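Local coordinates for protein endo-1,4-beta-xylanase (Bacteroides thetaiotaomicron VPI-5482, PDB 3KST) that probably hydrolyses glycosidic bonds in xylan-type polysaccharides, as a calcium-binding member of glycosyl hydrolase family 43 with a five-bladed beta-propeller fold, at residues A46-C52 with R63-S69; K90-F96 with M159-M164; W124-D130 with Y144-T149; D150-I154 with K187-P192. All coordinates share one frame; numbering follows the deposited sequence. Where two conformers were deposited one is given.

From the N terminus, contact 1 comes first: it closes a short hairpin between strands 49-55 and 60-69 and is complete before the next contact opens. Contact 2 opens at 90-96 and spans a long loop to 159-164, joining the three-stranded sheet of one propeller blade to a loop of the four-stranded sheet of the next. Contact 3 falls wholly within that span, closing the hairpin of strands 129-135 and 141-148. Contact 4 crosses contact 2: it starts at 150-154, before 159-164, and ends at 187-192 on the sheet that begins with strand 189-197. Leu-95 packs on Phe-50, bringing contacts 1 and 2 together, while Asp-130 and Gly-191 tie contact 3 to contact 4.

Contact 1: residues A46-C52 with R63-S69; sequences AGEGFAC and REGQALS
Gly-49 to Cys-52 and Arg-63 to Gln-66 run antiparallel at 158°, and after the corner at Ala-67, Leu-68 forms an antiparallel hydrogen-bonded pair with Phe-50. Ala-67 and Leu-68 both face Phe-50, a classic beta bulge: Leu-68 N reaches Phe-50 O at 3.1 Å, while Ala-67 N, close to the same oxygen, is badly angled for a bond. Farther along, Glu-64 N donates to Cys-52 O (2.9 Å).

The Gln-66 amide fastens the turn before strand 49-52. Its CG lies anti to the backbone N (chi1 -175°), and a bend at the second torsion swings the amide toward 46-49. OE1 accepts from Ala-46 N at 3.0 Å. NE2 donates to Gly-47 O, also at 3.0 Å, standing above that carbonyl's plane, and to Leu-68 O, two residues on. Leu-68 O thus serves two donors, since Phe-50 N reaches it as well, and the amide is held at both ends. A water joins Ala-46 O to Ser-69 OG. Gly-49 leaves room for all this: its CA lies 3.2 Å from Leu-68 O, where any CB would clash.

On the other face, the Phe-50 ring and Leu-68 lie side by side and point the same way, CD2 to CB at 4.0 Å. Cys-52 SG rests against Glu-64 CB at 3.8 Å; the carboxylate beyond turns to Ser-54.

Within its sheet the hairpin lies between strands 35-41 and 293-305: Cys-52 packs on Tyr-37 and Tyr-39, and strand 60-69 pairs in parallel with 293-305. Phe-50 and Leu-68 pack against Leu-95 of strand 92-99.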
# COMPACT_ATOMS: atom_id res chain seq x y z
N ALA A 46 19.73 -7.15 2.16
CA ALA A 46 20.19 -8.51 1.86
C ALA A 46 19.56 -9.07 0.58
O ALA A 46 19.03 -10.21 0.57
CB ALA A 46 19.93 -9.41 3.06
N GLY A 47 19.64 -8.27 -0.48
CA GLY A 47 19.19 -8.63 -1.83
C GLY A 47 17.77 -8.23 -2.17
O GLY A 47 17.11 -7.52 -1.41
N GLU A 48 17.31 -8.68 -3.34
CA GLU A 48 15.96 -8.42 -3.84
C GLU A 48 14.92 -8.96 -2.83
O GLU A 48 15.15 -9.98 -2.17
CB GLU A 48 15.74 -9.08 -5.22
CG GLU A 48 16.63 -8.58 -6.38
CD GLU A 48 16.15 -7.29 -7.06
OE1 GLU A 48 14.94 -6.99 -7.04
OE2 GLU A 48 16.99 -6.59 -7.66
N GLY A 49 13.80 -8.25 -2.72
CA GLY A 49 12.71 -8.62 -1.84
C GLY A 49 12.21 -7.45 -1.01
O GLY A 49 12.03 -6.37 -1.53
N PHE A 50 11.91 -7.71 0.27
CA PHE A 50 11.37 -6.67 1.14
C PHE A 50 12.03 -6.68 2.50
O PHE A 50 12.31 -7.76 3.05
CB PHE A 50 9.84 -6.76 1.32
CG PHE A 50 9.10 -6.82 0.02
CD1 PHE A 50 9.06 -5.71 -0.84
CD2 PHE A 50 8.48 -8.00 -0.39
CE1 PHE A 50 8.42 -5.76 -2.05
CE2 PHE A 50 7.83 -8.06 -1.62
CZ PHE A 50 7.79 -6.92 -2.45
N ALA A 51 12.26 -5.48 3.01
CA ALA A 51 12.74 -5.29 4.38
C ALA A 51 11.53 -5.17 5.29
O ALA A 51 10.39 -4.98 4.84
CB ALA A 51 13.60 -4.03 4.49
N CYS A 52 11.80 -5.27 6.58
CA CYS A 52 10.84 -5.03 7.66
C CYS A 52 11.47 -3.98 8.58
O CYS A 52 12.61 -4.14 8.96
CB CYS A 52 10.55 -6.27 8.49
SG CYS A 52 9.47 -5.92 9.90
N ARG A 63 15.53 -1.52 11.90
CA ARG A 63 15.45 -2.63 10.94
C ARG A 63 15.28 -3.95 11.66
O ARG A 63 15.94 -4.21 12.67
CB ARG A 63 16.68 -2.72 10.06
CG ARG A 63 16.71 -1.68 9.00
CD ARG A 63 17.97 -1.86 8.18
NE ARG A 63 17.98 -0.97 7.03
CZ ARG A 63 17.29 -1.17 5.90
NH1 ARG A 63 16.46 -2.22 5.76
NH2 ARG A 63 17.42 -0.30 4.91
N GLU A 64 14.36 -4.76 11.15
CA GLU A 64 14.14 -6.09 11.69
C GLU A 64 14.80 -7.18 10.84
O GLU A 64 15.02 -8.29 11.34
CB GLU A 64 12.65 -6.36 11.85
CG GLU A 64 12.00 -5.52 12.93
CD GLU A 64 12.45 -5.83 14.34
OE1 GLU A 64 13.03 -6.90 14.60
OE2 GLU A 64 12.21 -4.98 15.21
N GLY A 65 15.19 -6.85 9.61
CA GLY A 65 15.78 -7.82 8.71
C GLY A 65 15.11 -7.83 7.36
O GLY A 65 14.37 -6.89 6.98
N GLN A 66 15.37 -8.90 6.62
CA GLN A 66 14.82 -9.08 5.28
C GLN A 66 13.57 -9.95 5.37
O GLN A 66 13.68 -11.17 5.43
CB GLN A 66 15.86 -9.75 4.41
CG GLN A 66 15.49 -9.90 2.94
CD GLN A 66 16.00 -8.80 2.00
OE1 GLN A 66 16.86 -7.98 2.35
NE2 GLN A 66 15.52 -8.85 0.77
N ALA A 67 12.40 -9.30 5.39
CA ALA A 67 11.08 -9.96 5.45
C ALA A 67 10.92 -11.04 4.37
O ALA A 67 10.44 -12.15 4.66
CB ALA A 67 9.93 -8.94 5.31
N LEU A 68 11.32 -10.70 3.14
CA LEU A 68 11.24 -11.63 2.02
C LEU A 68 12.49 -11.54 1.15
O LEU A 68 12.94 -10.44 0.80
CB LEU A 68 9.96 -11.39 1.21
CG LEU A 68 9.74 -12.19 -0.07
CD1 LEU A 68 8.26 -12.48 -0.23
CD2 LEU A 68 10.30 -11.50 -1.31
N SER A 69 13.07 -12.71 0.86
CA SER A 69 14.24 -12.86 -0.00
C SER A 69 13.71 -13.43 -1.34
O SER A 69 12.80 -14.31 -1.38
CB SER A 69 15.28 -13.78 0.63
OG SER A 69 15.72 -13.30 1.91
O HOH W 1 18.15 -12.22 2.20

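Contact 2: residues K90-F96 with M159-M164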
# COMPACT_ATOMS: atom_id res chain seq x y z
N LYS A 90 -6.63 -17.61 9.91
CA LYS A 90 -5.50 -18.54 9.68
C LYS A 90 -4.41 -18.57 10.76
O LYS A 90 -3.51 -19.41 10.68
CB LYS A 90 -4.80 -18.23 8.35
CG LYS A 90 -5.70 -17.88 7.17
CD LYS A 90 -6.59 -19.01 6.79
CE LYS A 90 -7.32 -18.71 5.52
NZ LYS A 90 -8.09 -19.89 5.13
N LYS A 91 -4.45 -17.62 11.70
CA LYS A 91 -3.43 -17.43 12.76
C LYS A 91 -1.99 -17.43 12.24
O LYS A 91 -1.10 -18.15 12.73
CB LYS A 91 -3.65 -18.37 13.96
CG LYS A 91 -4.98 -18.08 14.65
CD LYS A 91 -5.13 -18.88 15.93
CE LYS A 91 -6.35 -18.44 16.72
NZ LYS A 91 -6.24 -17.06 17.24
N LYS A 92 -1.78 -16.58 11.23
CA LYS A 92 -0.54 -16.48 10.47
C LYS A 92 -0.49 -15.13 9.72
O LYS A 92 -1.54 -14.55 9.41
CB LYS A 92 -0.52 -17.64 9.46
CG LYS A 92 0.81 -18.04 8.88
CD LYS A 92 0.74 -19.29 7.99
CE LYS A 92 0.24 -20.55 8.73
NZ LYS A 92 0.29 -21.75 7.86
N PHE A 93 0.72 -14.67 9.42
CA PHE A 93 0.93 -13.43 8.65
C PHE A 93 0.97 -13.72 7.14
O PHE A 93 1.58 -14.69 6.70
CB PHE A 93 2.21 -12.72 9.11
CG PHE A 93 2.18 -12.34 10.56
CD1 PHE A 93 2.54 -13.27 11.54
CD2 PHE A 93 1.74 -11.08 10.96
CE1 PHE A 93 2.50 -12.95 12.88
CE2 PHE A 93 1.68 -10.75 12.32
CZ PHE A 93 2.06 -11.69 13.27
N TYR A 94 0.31 -12.86 6.35
CA TYR A 94 0.30 -12.96 4.89
C TYR A 94 0.91 -11.69 4.30
O TYR A 94 0.53 -10.59 4.69
CB TYR A 94 -1.14 -13.16 4.38
CG TYR A 94 -1.65 -14.59 4.59
CD1 TYR A 94 -1.81 -15.13 5.87
CD2 TYR A 94 -1.95 -15.42 3.50
CE1 TYR A 94 -2.25 -16.45 6.06
CE2 TYR A 94 -2.43 -16.75 3.69
CZ TYR A 94 -2.58 -17.23 4.98
OH TYR A 94 -3.01 -18.51 5.24
N LEU A 95 1.90 -11.87 3.41
CA LEU A 95 2.53 -10.81 2.66
C LEU A 95 2.04 -10.89 1.20
O LEU A 95 2.30 -11.87 0.52
CB LEU A 95 4.07 -10.95 2.69
CG LEU A 95 4.93 -10.16 1.70
CD1 LEU A 95 4.66 -8.70 1.91
CD2 LEU A 95 6.42 -10.57 1.81
N PHE A 96 1.35 -9.84 0.75
CA PHE A 96 0.86 -9.73 -0.61
C PHE A 96 1.77 -8.72 -1.32
O PHE A 96 2.06 -7.67 -0.78
CB PHE A 96 -0.60 -9.28 -0.63
CG PHE A 96 -1.55 -10.39 -0.36
CD1 PHE A 96 -1.78 -10.85 0.94
CD2 PHE A 96 -2.15 -11.06 -1.42
CE1 PHE A 96 -2.66 -11.94 1.15
CE2 PHE A 96 -3.02 -12.12 -1.20
CZ PHE A 96 -3.27 -12.55 0.08
N MSE A 159 -11.29 -13.45 -3.39
CA MSE A 159 -10.26 -14.49 -3.27
C MSE A 159 -10.90 -15.81 -2.84
O MSE A 159 -12.01 -15.83 -2.28
CB MSE A 159 -9.16 -14.15 -2.24
CG MSE A 159 -8.44 -12.84 -2.47
SE MSE A 159 -6.62 -12.88 -1.77
CE MSE A 159 -5.84 -13.88 -3.19
N THR A 160 -10.19 -16.91 -3.07
CA THR A 160 -10.59 -18.19 -2.50
C THR A 160 -10.38 -18.16 -0.96
O THR A 160 -9.76 -17.21 -0.43
CB THR A 160 -9.84 -19.35 -3.17
OG1 THR A 160 -8.43 -19.13 -3.07
CG2 THR A 160 -10.19 -19.45 -4.67
N ASP A 161 -10.85 -19.20 -0.27
CA ASP A 161 -10.77 -19.29 1.20
C ASP A 161 -9.31 -19.29 1.69
O ASP A 161 -9.02 -18.74 2.74
CB ASP A 161 -11.45 -20.59 1.73
CG ASP A 161 -12.96 -20.67 1.44
OD1 ASP A 161 -13.68 -19.64 1.44
OD2 ASP A 161 -13.47 -21.81 1.25
N ASP A 162 -8.41 -19.91 0.92
CA ASP A 162 -6.99 -20.01 1.30
C ASP A 162 -6.17 -18.74 1.01
O ASP A 162 -4.96 -18.74 1.26
CB ASP A 162 -6.30 -21.28 0.70
CG ASP A 162 -6.22 -21.28 -0.84
OD1 ASP A 162 -6.60 -20.31 -1.51
OD2 ASP A 162 -5.66 -22.26 -1.40
N LEU A 163 -6.79 -17.72 0.41
CA LEU A 163 -6.11 -16.45 0.07
C LEU A 163 -4.95 -16.58 -0.96
O LEU A 163 -4.10 -15.64 -1.09
CB LEU A 163 -5.63 -15.76 1.39
CG LEU A 163 -6.61 -15.60 2.58
CD1 LEU A 163 -6.04 -14.80 3.76
CD2 LEU A 163 -7.90 -14.94 2.12
N MSE A 164 -4.95 -17.69 -1.71
CA MSE A 164 -3.91 -18.06 -2.66
C MSE A 164 -4.34 -17.80 -4.12
O MSE A 164 -3.51 -17.74 -5.00
CB MSE A 164 -3.60 -19.55 -2.43
CG MSE A 164 -2.19 -19.97 -2.72
SE MSE A 164 -0.93 -19.52 -1.29
CE MSE A 164 -1.97 -18.20 -0.31
O HOH W 2 -3.66 -20.09 3.12
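Leu-163 wedges between Tyr-94 and Phe-96, and this is the tight half of the contact. Its CD1 sits over one face of the Tyr-94 ring, 4.2 Å from the centroid and 16° off the normal, a CH-pi contact in which the two side chains cross at about a right angle. Leu-163 CB meets Phe-96 CZ at 4.2 Å. The selenium of Met-159, a selenomethionine, comes at the Phe-96 ring obliquely from the opposite direction, SE to CE2 3.7 Å, in a Met-aromatic contact. At the edge of that ring lies Leu-163 O, 3.4 Å from CZ, a buried carbonyl with no hydrogen-bond partner in the model.

Toward solvent the packing gives way to isolated polar links. Lys-90, bent at its second torsion (-63°), sends NZ to Asp-161 O at 2.8 Å, approaching from above the carbonyl plane. A water spans from Tyr-94 OH to Asp-162 O.

Residues 160-163 form a type I beta turn, overlapped by an Asx turn in which Asp-162 OD1 accepts from Met-164 N; the same oxygen also accepts from Thr-160 OG1. The whole is an interblade interface of a beta-propeller: a loop of one blade packed on the middle strand of the blade before it.

Contact 3: residues W124-D130 with Y144-T149; sequences WSEKSID and YFVRFT
Arg-147 holds its guanidinium between Trp-124 and Thr-149: the rim of the indole comes over one face, CH2 to NE 3.7 Å, and Thr-149 CG2 lies on the opposite face. Trp-155 of strand 152-158 adds a cation-pi contact. At the edge sits the Glu-126 carboxylate. The indole plane is turned 72° from the guanidinium, so this is rim over face, not a stack. One face of the indole carries Glu-126 CB, with Arg-147 CD in plane at its edge. Trp-124 CZ2 meets Phe-145 CE2 obliquely at 3.7 Å.

Arg-147 grips the carboxylate side-on. NE donates to Glu-126 OE2 at 2.8 Å, nearly straight at 166°, although it meets that oxygen from above the carboxylate plane; NH2 reaches the syn lone pair of OE1 at 3.0 Å. The bend in Arg-147 at chi3 (64°) turns this edge toward Glu-126. A water on OE2 also bonds Lys-127 O and Phe-148 N, bridging the two segments. Trp-124 NE1, at the pyrrole edge, donates to Ser-128 OG, slightly out of the ring plane, and Ser-128 OG donates in turn to Glu-126 O.

Beyond this, the antiparallel pair Ile-129 and Val-146 is hydrogen-bonded both ways, Val-146 N to Ile-129 O at 2.8 Å. Ile-129 CG1 packs on Val-146 CB and on the Phe-148 ring.

Two arginine nitrogens and a water on Glu-126 would probably favour its charged form; the salt bridge ties the loop before strand 129-135 to the end of strand 141-148. Asp-130 OD2 accepts from Gly-191 N beside Glu-190, consistent with its predicted part in orienting that proton donor.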
# COMPACT_ATOMS: atom_id res chain seq x y z
N TRP A 124 -2.21 -15.44 -10.08
CA TRP A 124 -2.73 -15.72 -11.43
C TRP A 124 -1.69 -15.29 -12.48
O TRP A 124 -0.71 -14.60 -12.16
CB TRP A 124 -4.12 -15.08 -11.61
CG TRP A 124 -4.14 -13.59 -11.88
CD1 TRP A 124 -3.32 -12.62 -11.32
CD2 TRP A 124 -5.10 -12.89 -12.66
NE1 TRP A 124 -3.68 -11.39 -11.78
CE2 TRP A 124 -4.77 -11.52 -12.60
CE3 TRP A 124 -6.17 -13.30 -13.47
CZ2 TRP A 124 -5.51 -10.54 -13.30
CZ3 TRP A 124 -6.90 -12.33 -14.15
CH2 TRP A 124 -6.56 -10.97 -14.07
N SER A 125 -1.93 -15.64 -13.74
CA SER A 125 -0.94 -15.43 -14.82
C SER A 125 -0.84 -14.05 -15.46
O SER A 125 0.22 -13.73 -16.02
CB SER A 125 -1.16 -16.47 -15.93
OG SER A 125 -2.42 -16.32 -16.54
N GLU A 126 -1.92 -13.26 -15.43
CA GLU A 126 -1.89 -11.92 -16.05
C GLU A 126 -1.06 -10.95 -15.23
O GLU A 126 -1.22 -10.93 -14.01
CB GLU A 126 -3.29 -11.31 -16.17
CG GLU A 126 -3.32 -10.00 -17.01
CD GLU A 126 -4.72 -9.47 -17.24
OE1 GLU A 126 -5.62 -10.25 -17.64
OE2 GLU A 126 -4.96 -8.25 -17.03
N LYS A 127 -0.28 -10.14 -15.94
CA LYS A 127 0.53 -9.07 -15.33
C LYS A 127 -0.36 -8.17 -14.46
O LYS A 127 -1.46 -7.77 -14.84
CB LYS A 127 1.26 -8.22 -16.36
CG LYS A 127 2.45 -8.85 -17.05
CD LYS A 127 3.17 -7.81 -17.91
CE LYS A 127 4.16 -8.47 -18.88
NZ LYS A 127 4.96 -7.48 -19.66
N SER A 128 0.12 -7.88 -13.26
CA SER A 128 -0.65 -7.11 -12.29
C SER A 128 0.24 -6.72 -11.15
O SER A 128 1.18 -7.43 -10.84
CB SER A 128 -1.92 -7.88 -11.79
OG SER A 128 -1.74 -9.30 -11.67
N ILE A 129 -0.11 -5.61 -10.50
CA ILE A 129 0.66 -5.11 -9.39
C ILE A 129 -0.22 -4.48 -8.30
O ILE A 129 -1.46 -4.37 -8.44
CB ILE A 129 1.69 -4.06 -9.89
CG1 ILE A 129 0.98 -2.88 -10.58
CG2 ILE A 129 2.75 -4.71 -10.80
CD1 ILE A 129 1.91 -1.77 -11.01
N ASP A 130 0.43 -4.06 -7.21
CA ASP A 130 -0.21 -3.25 -6.17
C ASP A 130 -1.38 -3.92 -5.39
O ASP A 130 -2.39 -3.30 -5.09
CB ASP A 130 -0.59 -1.85 -6.70
CG ASP A 130 0.58 -1.04 -7.17
OD1 ASP A 130 1.69 -1.58 -7.23
OD2 ASP A 130 0.40 0.16 -7.42
N TYR A 144 -7.69 -6.16 -4.21
CA TYR A 144 -7.62 -5.01 -5.10
C TYR A 144 -6.22 -5.05 -5.69
O TYR A 144 -5.27 -5.38 -4.99
CB TYR A 144 -7.89 -3.71 -4.34
CG TYR A 144 -9.26 -3.76 -3.72
CD1 TYR A 144 -9.46 -4.41 -2.50
CD2 TYR A 144 -10.38 -3.24 -4.39
CE1 TYR A 144 -10.74 -4.55 -1.96
CE2 TYR A 144 -11.67 -3.36 -3.83
CZ TYR A 144 -11.83 -4.01 -2.61
OH TYR A 144 -13.07 -4.15 -2.04
N PHE A 145 -6.12 -4.77 -6.99
CA PHE A 145 -4.86 -4.84 -7.72
C PHE A 145 -5.04 -4.11 -9.04
O PHE A 145 -6.18 -3.85 -9.43
CB PHE A 145 -4.43 -6.30 -7.94
CG PHE A 145 -5.47 -7.15 -8.61
CD1 PHE A 145 -6.45 -7.80 -7.83
CD2 PHE A 145 -5.47 -7.35 -9.99
CE1 PHE A 145 -7.41 -8.59 -8.42
CE2 PHE A 145 -6.45 -8.15 -10.58
CZ PHE A 145 -7.41 -8.77 -9.78
N VAL A 146 -3.93 -3.80 -9.69
CA VAL A 146 -3.90 -3.08 -10.96
C VAL A 146 -3.75 -4.03 -12.12
O VAL A 146 -2.87 -4.90 -12.07
CB VAL A 146 -2.66 -2.13 -11.04
CG1 VAL A 146 -2.40 -1.61 -12.49
CG2 VAL A 146 -2.82 -0.97 -10.03
N ARG A 147 -4.61 -3.90 -13.13
CA ARG A 147 -4.41 -4.59 -14.41
C ARG A 147 -4.12 -3.47 -15.41
O ARG A 147 -4.64 -2.34 -15.28
CB ARG A 147 -5.62 -5.37 -14.87
CG ARG A 147 -6.06 -6.46 -13.91
CD ARG A 147 -7.38 -7.07 -14.35
NE ARG A 147 -7.32 -7.75 -15.64
CZ ARG A 147 -8.38 -8.12 -16.37
NH1 ARG A 147 -9.62 -7.85 -15.98
NH2 ARG A 147 -8.19 -8.73 -17.53
N PHE A 148 -3.37 -3.82 -16.44
CA PHE A 148 -2.97 -2.87 -17.49
C PHE A 148 -3.98 -2.98 -18.63
O PHE A 148 -3.67 -3.42 -19.74
CB PHE A 148 -1.54 -3.17 -17.92
CG PHE A 148 -0.60 -3.28 -16.77
CD1 PHE A 148 -0.17 -2.14 -16.10
CD2 PHE A 148 -0.18 -4.52 -16.31
CE1 PHE A 148 0.70 -2.25 -15.01
CE2 PHE A 148 0.66 -4.63 -15.23
CZ PHE A 148 1.11 -3.50 -14.58
N THR A 149 -5.22 -2.57 -18.34
CA THR A 149 -6.34 -2.68 -19.26
C THR A 149 -6.69 -1.40 -19.99
O THR A 149 -7.25 -1.45 -21.08
CB THR A 149 -7.59 -3.22 -18.54
OG1 THR A 149 -7.88 -2.41 -17.38
CG2 THR A 149 -7.36 -4.68 -18.11
O HOH W 3 -2.73 -6.49 -16.94

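Contact 4: residues D150-I154 with K187-P192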
# COMPACT_ATOMS: atom_id res chain seq x y z
N ASP A 150 -6.39 -0.25 -19.38
CA ASP A 150 -6.67 1.07 -20.00
C ASP A 150 -5.89 2.05 -19.15
O ASP A 150 -6.44 2.82 -18.34
CB ASP A 150 -8.17 1.37 -19.97
CG ASP A 150 -8.53 2.62 -20.77
OD1 ASP A 150 -7.64 3.28 -21.35
OD2 ASP A 150 -9.74 2.89 -20.85
N GLY A 151 -4.58 1.97 -19.38
CA GLY A 151 -3.59 2.51 -18.49
C GLY A 151 -3.53 1.54 -17.33
O GLY A 151 -4.02 0.36 -17.41
N ASN A 152 -2.96 1.98 -16.22
CA ASN A 152 -3.04 1.22 -14.99
C ASN A 152 -4.44 1.45 -14.42
O ASN A 152 -4.80 2.60 -14.13
CB ASN A 152 -2.02 1.68 -13.94
CG ASN A 152 -0.58 1.37 -14.31
OD1 ASN A 152 -0.23 1.04 -15.45
ND2 ASN A 152 0.27 1.47 -13.30
N VAL A 153 -5.22 0.37 -14.30
CA VAL A 153 -6.60 0.39 -13.76
C VAL A 153 -6.72 -0.52 -12.55
O VAL A 153 -6.23 -1.66 -12.56
CB VAL A 153 -7.60 -0.02 -14.86
CG1 VAL A 153 -9.05 -0.01 -14.34
CG2 VAL A 153 -7.45 0.92 -16.02
N ILE A 154 -7.35 -0.01 -11.50
CA ILE A 154 -7.60 -0.76 -10.29
C ILE A 154 -8.83 -1.67 -10.48
O ILE A 154 -9.93 -1.19 -10.78
CB ILE A 154 -7.79 0.15 -9.06
CG1 ILE A 154 -6.50 0.95 -8.84
CG2 ILE A 154 -8.13 -0.73 -7.82
CD1 ILE A 154 -6.56 1.99 -7.70
N LYS A 187 -1.52 7.44 -17.88
CA LYS A 187 -2.91 7.11 -17.53
C LYS A 187 -2.75 6.03 -16.46
O LYS A 187 -2.57 4.86 -16.78
CB LYS A 187 -3.66 6.62 -18.76
CG LYS A 187 -5.12 6.43 -18.50
CD LYS A 187 -5.90 6.03 -19.74
CE LYS A 187 -7.38 5.97 -19.43
NZ LYS A 187 -8.27 5.79 -20.60
N VAL A 188 -2.78 6.46 -15.19
CA VAL A 188 -2.46 5.60 -14.05
C VAL A 188 -3.34 5.83 -12.83
O VAL A 188 -3.43 6.96 -12.37
CB VAL A 188 -0.98 5.86 -13.59
CG1 VAL A 188 -0.61 5.07 -12.29
CG2 VAL A 188 0.03 5.54 -14.72
N ALA A 189 -3.99 4.77 -12.35
CA ALA A 189 -4.74 4.72 -11.10
C ALA A 189 -4.15 3.45 -10.47
O ALA A 189 -4.09 2.38 -11.13
CB ALA A 189 -6.21 4.57 -11.35
N GLU A 190 -3.64 3.55 -9.25
CA GLU A 190 -2.91 2.44 -8.64
C GLU A 190 -2.80 2.60 -7.13
O GLU A 190 -3.41 3.52 -6.55
CB GLU A 190 -1.51 2.32 -9.28
CG GLU A 190 -0.56 3.51 -8.99
CD GLU A 190 0.81 3.40 -9.69
OE1 GLU A 190 0.97 2.61 -10.64
OE2 GLU A 190 1.73 4.13 -9.26
N GLY A 191 -2.01 1.70 -6.52
CA GLY A 191 -1.79 1.69 -5.08
C GLY A 191 -3.07 1.73 -4.27
O GLY A 191 -3.20 2.59 -3.41
N PRO A 192 -4.04 0.84 -4.57
CA PRO A 192 -5.29 0.80 -3.80
C PRO A 192 -5.15 0.49 -2.29
O PRO A 192 -4.23 -0.20 -1.85
CB PRO A 192 -6.08 -0.33 -4.49
CG PRO A 192 -5.06 -1.23 -4.97
CD PRO A 192 -3.97 -0.32 -5.48
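Asn-152 and Val-188 bridge two neighbouring blades of the five-bladed beta-propeller, where the start of inner strand 152-158 meets the start of outermost strand 189-197 of the next sheet; the short strands 152-154 and 189-192 diverge at 46°. The join is a single bridge made of two backbone bonds: Asn-152 N donates a hydrogen bond to Lys-187 O at 3.0 Å, and Ala-189 N donates one to Asn-152 O at 2.9 Å. Just before it, Gly-151 CA comes within 3.1 Å of Lys-187 O, where a CB would collide with that oxygen.

At the outer end a salt bridge closes the contact. Lys-187 is stretched straight beyond CG, lying alongside the Asp-150 backbone, and its NZ meets Asp-150 OD1 at 2.7 Å from above the carboxylate plane. Asp-150 OD2 is taken by Lys-176, leaving the carboxylate shared between two lysines.

Toward the middle of the propeller the polar group that counts is Glu-190, the predicted proton donor. Its OE1 accepts from Asn-152 ND2 at 3.0 Å, nearly along the C-O axis and close to the plane of the Asn amide. OE2 has its own partner in Tyr-215 OH. Held at both oxygens, though the Asn-152 bond is bent (132°), the carboxylate is restrained in its rotation. A chi1 of 66° places CG between the backbone N and carbonyl carbon, with the chain extended from there. Val-188 CG1 lies beside Asn-152 ND2.

Farther along, past the bridge, the contact is apolar: Ile-154 and Pro-192 slide past each other in opposite directions, CG2 of Ile-154 lying 3.9 Å from CB of Pro-192.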